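Side-chain contacts in erythromycin C-12 hydroxylase (Saccharopolyspora erythraea, PDB 2JJN), which hydroxylates erythromycin D at C-12 to give erythromycin C, using a heme-bound iron, molecular oxygen and NADPH: residues P22-E27 and P287-Q292; T28-W33 and W315-N320. The protein carries 2 engineered substitutions. All blocks are in the same frame, centred on the assembly; numbering follows the deposited sequence.

Contact 1: P22-E27 and P287-Q292; sequences PGMADE and PFPQMQ. With HEM (protoporphyrin IX containing Fe), chain B.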
loop_
_atom_site.group_PDB
_atom_site.type_symbol
_atom_site.label_atom_id
_atom_site.label_comp_id
_atom_site.label_asym_id
_atom_site.label_seq_id
_atom_site.Cartn_x
_atom_site.Cartn_y
_atom_site.Cartn_z
ATOM N N PRO A 22 12.190 12.761 -10.014
ATOM C CA PRO A 22 11.053 13.692 -10.168
ATOM C C PRO A 22 9.908 13.346 -9.190
ATOM O O PRO A 22 9.864 12.223 -8.657
ATOM C CB PRO A 22 10.608 13.494 -11.628
ATOM C CG PRO A 22 11.746 12.834 -12.324
ATOM C CD PRO A 22 12.471 12.018 -11.259
ATOM N N GLY A 23 9.047 14.318 -8.882
ATOM C CA GLY A 23 7.974 14.084 -7.900
ATOM C C GLY A 23 6.911 13.122 -8.423
ATOM O O GLY A 23 6.836 12.844 -9.633
ATOM N N MET A 24 6.079 12.613 -7.520
ATOM C CA MET A 24 5.074 11.600 -7.931
ATOM C C MET A 24 3.882 12.219 -8.603
ATOM O O MET A 24 3.158 11.533 -9.281
ATOM C CB MET A 24 4.554 10.788 -6.749
ATOM C CG MET A 24 5.608 10.121 -5.899
ATOM S SD MET A 24 6.292 8.667 -6.761
ATOM C CE MET A 24 7.249 8.005 -5.411
ATOM N N ALA A 25 3.644 13.513 -8.403
ATOM C CA ALA A 25 2.389 14.106 -8.867
ATOM C C ALA A 25 2.223 14.172 -10.362
ATOM O O ALA A 25 1.105 14.029 -10.866
ATOM C CB ALA A 25 2.216 15.474 -8.278
ATOM N N ASP A 26 3.312 14.439 -11.092
ATOM C CA ASP A 26 3.261 14.431 -12.540
ATOM C C ASP A 26 3.588 13.045 -13.024
ATOM O O ASP A 26 4.742 12.725 -13.301
ATOM C CB ASP A 26 4.264 15.436 -13.107
ATOM C CG ASP A 26 4.111 15.648 -14.616
ATOM O OD1 ASP A 26 3.553 14.786 -15.346
ATOM O OD2 ASP A 26 4.585 16.714 -15.107
ATOM N N GLU A 27 2.556 12.222 -13.151
ATOM C CA GLU A 27 2.784 10.802 -13.417
ATOM C C GLU A 27 3.433 10.584 -14.775
ATOM O O GLU A 27 4.344 9.745 -14.908
ATOM C CB GLU A 27 1.462 10.059 -13.305
ATOM C CG GLU A 27 1.535 8.591 -13.597
ATOM C CD GLU A 27 0.159 8.022 -13.751
ATOM O OE1 GLU A 27 -0.421 7.629 -12.709
ATOM O OE2 GLU A 27 -0.280 7.960 -14.935
ATOM N N PRO A 287 0.094 1.313 -5.666
ATOM C CA PRO A 287 -0.015 2.319 -4.611
ATOM C C PRO A 287 1.321 2.697 -4.003
ATOM O O PRO A 287 1.513 3.876 -3.701
ATOM C CB PRO A 287 -0.946 1.637 -3.609
ATOM C CG PRO A 287 -1.845 0.745 -4.491
ATOM C CD PRO A 287 -0.891 0.229 -5.501
ATOM N N PHE A 288 2.237 1.723 -3.848
ATOM C CA PHE A 288 3.571 2.018 -3.342
ATOM C C PHE A 288 4.530 1.818 -4.511
ATOM O O PHE A 288 4.835 0.689 -4.883
ATOM C CB PHE A 288 3.955 1.039 -2.241
ATOM C CG PHE A 288 3.319 1.294 -0.931
ATOM C CD1 PHE A 288 2.833 0.223 -0.209
ATOM C CD2 PHE A 288 3.270 2.558 -0.388
ATOM C CE1 PHE A 288 2.276 0.420 1.070
ATOM C CE2 PHE A 288 2.694 2.778 0.880
ATOM C CZ PHE A 288 2.199 1.698 1.583
ATOM N N PRO A 289 4.945 2.887 -5.162
ATOM C CA PRO A 289 5.815 2.723 -6.344
ATOM C C PRO A 289 7.251 2.350 -6.031
ATOM O O PRO A 289 8.006 1.921 -6.947
ATOM C CB PRO A 289 5.725 4.118 -7.017
ATOM C CG PRO A 289 5.387 5.035 -5.918
ATOM C CD PRO A 289 4.478 4.290 -5.003
ATOM N N GLN A 290 7.632 2.468 -4.775
ATOM C CA GLN A 290 9.017 2.202 -4.360
ATOM C C GLN A 290 9.064 1.587 -2.981
ATOM O O GLN A 290 8.168 1.816 -2.149
ATOM C CB GLN A 290 9.814 3.521 -4.383
ATOM C CG GLN A 290 9.216 4.616 -3.505
ATOM C CD GLN A 290 9.884 5.979 -3.608
ATOM O OE1 GLN A 290 10.581 6.294 -4.577
ATOM N NE2 GLN A 290 9.700 6.791 -2.570
ATOM N N MET A 291 10.108 0.782 -2.740
ATOM C CA MET A 291 10.402 0.229 -1.413
ATOM C C MET A 291 11.843 0.512 -1.080
ATOM O O MET A 291 12.609 0.698 -1.976
ATOM C CB MET A 291 10.158 -1.298 -1.325
ATOM C CG MET A 291 8.700 -1.626 -1.207
ATOM S SD MET A 291 8.386 -2.160 -2.842
ATOM C CE MET A 291 8.796 -3.889 -2.660
ATOM N N GLN A 292 12.177 0.548 0.206
ATOM C CA GLN A 292 13.532 0.884 0.632
ATOM C C GLN A 292 14.210 -0.273 1.292
ATOM O O GLN A 292 13.571 -1.072 2.008
ATOM C CB GLN A 292 13.527 2.068 1.639
ATOM C CG GLN A 292 13.252 3.400 0.876
ATOM C CD GLN A 292 11.771 3.631 0.608
ATOM O OE1 GLN A 292 11.340 3.963 -0.515
ATOM N NE2 GLN A 292 10.979 3.467 1.648
HETATM C CHA HEM B . 3.983 -5.635 3.039
HETATM C CHB HEM B . 1.860 -3.368 -0.724
HETATM C CHC HEM B . -2.443 -3.856 1.450
HETATM C CHD HEM B . -0.237 -5.364 5.515
HETATM C C1A HEM B . 3.730 -5.042 1.819
HETATM C C2A HEM B . 4.752 -4.780 0.798
HETATM C C3A HEM B . 4.174 -4.144 -0.225
HETATM C C4A HEM B . 2.772 -3.971 0.097
HETATM C CMA HEM B . 4.855 -3.637 -1.516
HETATM C CAA HEM B . 6.231 -5.198 0.884
HETATM C CBA HEM B . 7.051 -4.203 1.684
HETATM C CGA HEM B . 8.555 -4.455 1.559
HETATM O O1A HEM B . 8.968 -5.423 0.859
HETATM O O2A HEM B . 9.317 -3.684 2.222
HETATM C C1B HEM B . 0.491 -3.316 -0.456
HETATM C C2B HEM B . -0.511 -2.831 -1.370
HETATM C C3B HEM B . -1.715 -2.974 -0.770
HETATM C C4B HEM B . -1.452 -3.554 0.541
HETATM C CMB HEM B . -0.109 -2.289 -2.758
HETATM C CAB HEM B . -3.135 -2.599 -1.239
HETATM C CBB HEM B . -3.444 -2.689 -2.492
HETATM C C1C HEM B . -2.218 -4.302 2.735
HETATM C C2C HEM B . -3.254 -4.550 3.724
HETATM C C3C HEM B . -2.643 -4.966 4.854
HETATM C C4C HEM B . -1.201 -5.010 4.602
HETATM C CMC HEM B . -4.764 -4.344 3.431
HETATM C CAC HEM B . -3.252 -5.324 6.223
HETATM C CBC HEM B . -4.399 -5.989 6.357
HETATM C C1D HEM B . 1.075 -5.535 5.190
HETATM C C2D HEM B . 2.054 -5.967 6.135
HETATM C C3D HEM B . 3.338 -6.072 5.379
HETATM C C4D HEM B . 3.035 -5.678 4.035
HETATM C CMD HEM B . 1.837 -6.273 7.647
HETATM C CAD HEM B . 4.722 -6.480 5.916
HETATM C CBD HEM B . 4.971 -7.989 5.730
HETATM C CGD HEM B . 6.365 -8.335 6.152
HETATM O O1D HEM B . 7.208 -7.441 6.338
HETATM O O2D HEM B . 6.627 -9.547 6.305
HETATM N NA HEM B . 2.502 -4.552 1.344
HETATM N NB HEM B . -0.093 -3.720 0.741
HETATM N NC HEM B . -1.000 -4.574 3.329
HETATM N ND HEM B . 1.691 -5.369 3.933
HETATM FE FE HEM B . 0.757 -4.693 2.261
HETATM O O HOH W 1 1.142 -2.625 2.961
#

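Contact 2: T28-W33 and W315-N320; sequences TALLDW and WVLSAN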
loop_
_atom_site.group_PDB
_atom_site.type_symbol
_atom_site.label_atom_id
_atom_site.label_comp_id
_atom_site.label_asym_id
_atom_site.label_seq_id
_atom_site.Cartn_x
_atom_site.Cartn_y
_atom_site.Cartn_z
ATOM N N THR A 28 2.984 11.320 -15.785
ATOM C CA THR A 28 3.535 11.135 -17.121
ATOM C C THR A 28 5.033 11.457 -17.157
ATOM O O THR A 28 5.829 10.687 -17.764
ATOM C CB THR A 28 2.790 12.008 -18.134
ATOM O OG1 THR A 28 1.428 11.555 -18.123
ATOM C CG2 THR A 28 3.407 11.842 -19.583
ATOM N N ALA A 29 5.408 12.565 -16.505
ATOM C CA ALA A 29 6.819 12.975 -16.474
ATOM C C ALA A 29 7.649 11.948 -15.717
ATOM O O ALA A 29 8.782 11.643 -16.120
ATOM C CB ALA A 29 6.980 14.366 -15.840
ATOM N N LEU A 30 7.092 11.423 -14.630
ATOM C CA LEU A 30 7.793 10.413 -13.836
ATOM C C LEU A 30 7.983 9.162 -14.673
ATOM O O LEU A 30 9.073 8.637 -14.709
ATOM C CB LEU A 30 7.007 10.098 -12.565
ATOM C CG LEU A 30 7.625 8.981 -11.707
ATOM C CD1 LEU A 30 9.036 9.390 -11.291
ATOM C CD2 LEU A 30 6.737 8.763 -10.472
ATOM N N LEU A 31 6.920 8.670 -15.315
ATOM C CA LEU A 31 7.042 7.464 -16.129
ATOM C C LEU A 31 8.057 7.616 -17.240
ATOM O O LEU A 31 8.842 6.701 -17.504
ATOM C CB LEU A 31 5.661 7.054 -16.691
ATOM C CG LEU A 31 4.700 6.589 -15.594
ATOM C CD1 LEU A 31 3.313 6.471 -16.165
ATOM C CD2 LEU A 31 5.129 5.272 -14.945
ATOM N N ASP A 32 8.053 8.780 -17.898
ATOM C CA ASP A 32 8.968 8.996 -19.027
ATOM C C ASP A 32 10.412 8.937 -18.500
ATOM O O ASP A 32 11.290 8.314 -19.113
ATOM C CB ASP A 32 8.660 10.363 -19.658
ATOM C CG ASP A 32 7.417 10.324 -20.561
ATOM O OD1 ASP A 32 6.932 9.213 -20.880
ATOM O OD2 ASP A 32 6.962 11.415 -20.972
ATOM N N TRP A 33 10.647 9.569 -17.351
ATOM C CA TRP A 33 11.974 9.565 -16.736
ATOM C C TRP A 33 12.415 8.161 -16.351
ATOM O O TRP A 33 13.555 7.759 -16.609
ATOM C CB TRP A 33 12.001 10.518 -15.554
ATOM C CG TRP A 33 13.330 10.681 -14.878
ATOM C CD1 TRP A 33 14.332 11.558 -15.241
ATOM C CD2 TRP A 33 13.777 10.007 -13.702
ATOM N NE1 TRP A 33 15.378 11.462 -14.352
ATOM C CE2 TRP A 33 15.081 10.506 -13.414
ATOM C CE3 TRP A 33 13.229 9.023 -12.870
ATOM C CZ2 TRP A 33 15.838 10.056 -12.318
ATOM C CZ3 TRP A 33 14.015 8.548 -11.765
ATOM C CH2 TRP A 33 15.288 9.103 -11.499
ATOM N N TRP A 315 12.278 0.537 -7.464
ATOM C CA TRP A 315 11.140 1.190 -8.114
ATOM C C TRP A 315 10.221 0.151 -8.741
ATOM O O TRP A 315 10.336 -0.234 -9.916
ATOM C CB TRP A 315 11.639 2.197 -9.139
ATOM C CG TRP A 315 12.062 3.498 -8.538
ATOM C CD1 TRP A 315 13.279 3.791 -8.059
ATOM C CD2 TRP A 315 11.241 4.658 -8.372
ATOM N NE1 TRP A 315 13.300 5.130 -7.590
ATOM C CE2 TRP A 315 12.048 5.667 -7.774
ATOM C CE3 TRP A 315 9.883 4.927 -8.629
ATOM C CZ2 TRP A 315 11.549 6.940 -7.452
ATOM C CZ3 TRP A 315 9.390 6.195 -8.334
ATOM C CH2 TRP A 315 10.218 7.184 -7.749
ATOM N N VAL A 316 9.283 -0.329 -7.916
ATOM C CA VAL A 316 8.274 -1.272 -8.424
ATOM C C VAL A 316 7.492 -0.658 -9.613
ATOM O O VAL A 316 7.136 -1.347 -10.564
ATOM C CB VAL A 316 7.370 -1.755 -7.278
ATOM C CG1 VAL A 316 6.038 -2.287 -7.796
ATOM C CG2 VAL A 316 8.142 -2.872 -6.517
ATOM N N LEU A 317 7.219 0.643 -9.562
ATOM C CA LEU A 317 6.512 1.295 -10.671
ATOM C C LEU A 317 7.291 1.137 -11.955
ATOM O O LEU A 317 6.687 0.848 -13.001
ATOM C CB LEU A 317 6.324 2.769 -10.356
ATOM C CG LEU A 317 5.737 3.588 -11.511
ATOM C CD1 LEU A 317 4.311 3.054 -11.895
ATOM C CD2 LEU A 317 5.666 5.053 -11.098
ATOM N N SER A 318 8.613 1.333 -11.902
ATOM C CA SER A 318 9.409 1.176 -13.124
ATOM C C SER A 318 9.452 -0.291 -13.567
ATOM O O SER A 318 9.306 -0.602 -14.763
ATOM C CB SER A 318 10.803 1.681 -12.804
ATOM O OG SER A 318 11.668 1.590 -13.953
ATOM N N ALA A 319 9.666 -1.200 -12.617
ATOM C CA ALA A 319 9.652 -2.653 -12.929
ATOM C C ALA A 319 8.374 -3.040 -13.600
ATOM O O ALA A 319 8.379 -3.847 -14.546
ATOM C CB ALA A 319 9.832 -3.471 -11.628
ATOM N N ASN A 320 7.239 -2.515 -13.101
ATOM C CA ASN A 320 5.933 -2.905 -13.660
ATOM C C ASN A 320 5.711 -2.361 -15.081
ATOM O O ASN A 320 4.830 -2.827 -15.773
ATOM C CB ASN A 320 4.826 -2.384 -12.760
ATOM C CG ASN A 320 4.667 -3.170 -11.444
ATOM O OD1 ASN A 320 5.376 -4.136 -11.162
ATOM N ND2 ASN A 320 3.708 -2.692 -10.618
#

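Contact 1: P22-E27 and P287-Q292
M24, in the loop just before helix 27-40, and P289, which leads into strand 290-295, face each other with their CA atoms 9.0 Å apart, so side chains alone span the distance. In the cytochrome P450 fold this joins the N-terminal loop to the link that runs from helix 274-284, helix K of the family, into the main sheet beside the heme. M24 does most of the reaching. Its chain bends at chi2 (-75°) and then straightens at chi3 (-171°), which carries the methyl group across. M24 CE lies 3.5 Å from P289 CG, and M24 SD follows at 3.8 Å from that same CG, so sulfur and methyl both rest against the outer corner of the proline ring. The same methyl sits over the flat of the Q290 amide, M24 CE 3.8 Å from Q290 CD, a van der Waals touch. Q290 is set up for this by a chi1 of 57°, with CG wedged between its own N and carbonyl carbon and the rest of the chain extended. M24 is modelled in two conformations, so these contacts belong to one of them. W315 packs on both M24 and Q290, while E27 ties the start of its helix to R285 by a salt bridge. The far side of 287-292 belongs to the heme pocket: P287 CD lies 3.8 Å from the heme methyl CMB, and residues of helix 228-259 pack against P287 and F288. Q292 is a substrate-binding residue. The F288 ring meets the porphyrin edge-on, CD1 at 3.8 Å from heme CHB. A water near the plane of the F288 ring, at its edge, binds the iron, its O 2.2 Å from heme FE; the axial protein ligand is C353.

Contact 2: T28-W33 and W315-N320
L30 overlaps L317 through one of its two methyls, L30 CD2 lying 3.9 Å from L317 CD2. Both leucines have CG trans to the backbone N (chi1 176° for L30, 173° for L317), which points each branch at the other helix, and the two side chains meet at a slant. L31, the next residue along helix 27-40, comes in from beside L30, its CG instead beside the backbone N. The side chains of L31 and L317 cross at about a right angle, with L31 CD2 3.9 Å from L317 CD1. L317 CD2 is the shared atom: besides L30 CD2 it also touches L31 CD2, again at 3.9 Å, so one methyl sits against both leucines. The same L30 CD2 also touches the benzo ring of W315, 4.3 Å from W315 CZ3. All of this is apolar packing, largely buried. The polar edge of the indole is satisfied elsewhere: W315 NE1 is hydrogen-bonded to H52 ND1, and the rings of H52 and F54 pack against the tryptophan. The S318 hydroxyl is hydrogen-bonded to F54 O and R38 NH1. In the P450 fold, helix 27-40 packs here on the junction of strand 311-315 and the short helix 316-320: L34, a turn further along helix 27-40, touches the side chains of W315, L317 and S318, strand 51-53 runs beside W315, and helix 56-64 packs against A319.

In the fold
From the N terminus the chain passes through 22-27, turns directly into helix 27-40, then builds most of the helices before returning at 287-292. There contact 1 closes a loop of 259 residues. After strand 290-295 and the small hairpin 299-306, strand 311-315 brings the chain to 315-320, where contact 2 closes its own loop of 281. The segments alternate, so the loops cross. Contact 1 fastens the leading loop beside the heme pocket; contact 2 packs helix 27-40 on the end of strand 311-315 and the short helix 316-320 that follows it. They abut: P289 O probably accepts a hydrogen bond from L317 N, and M24 packs on L30.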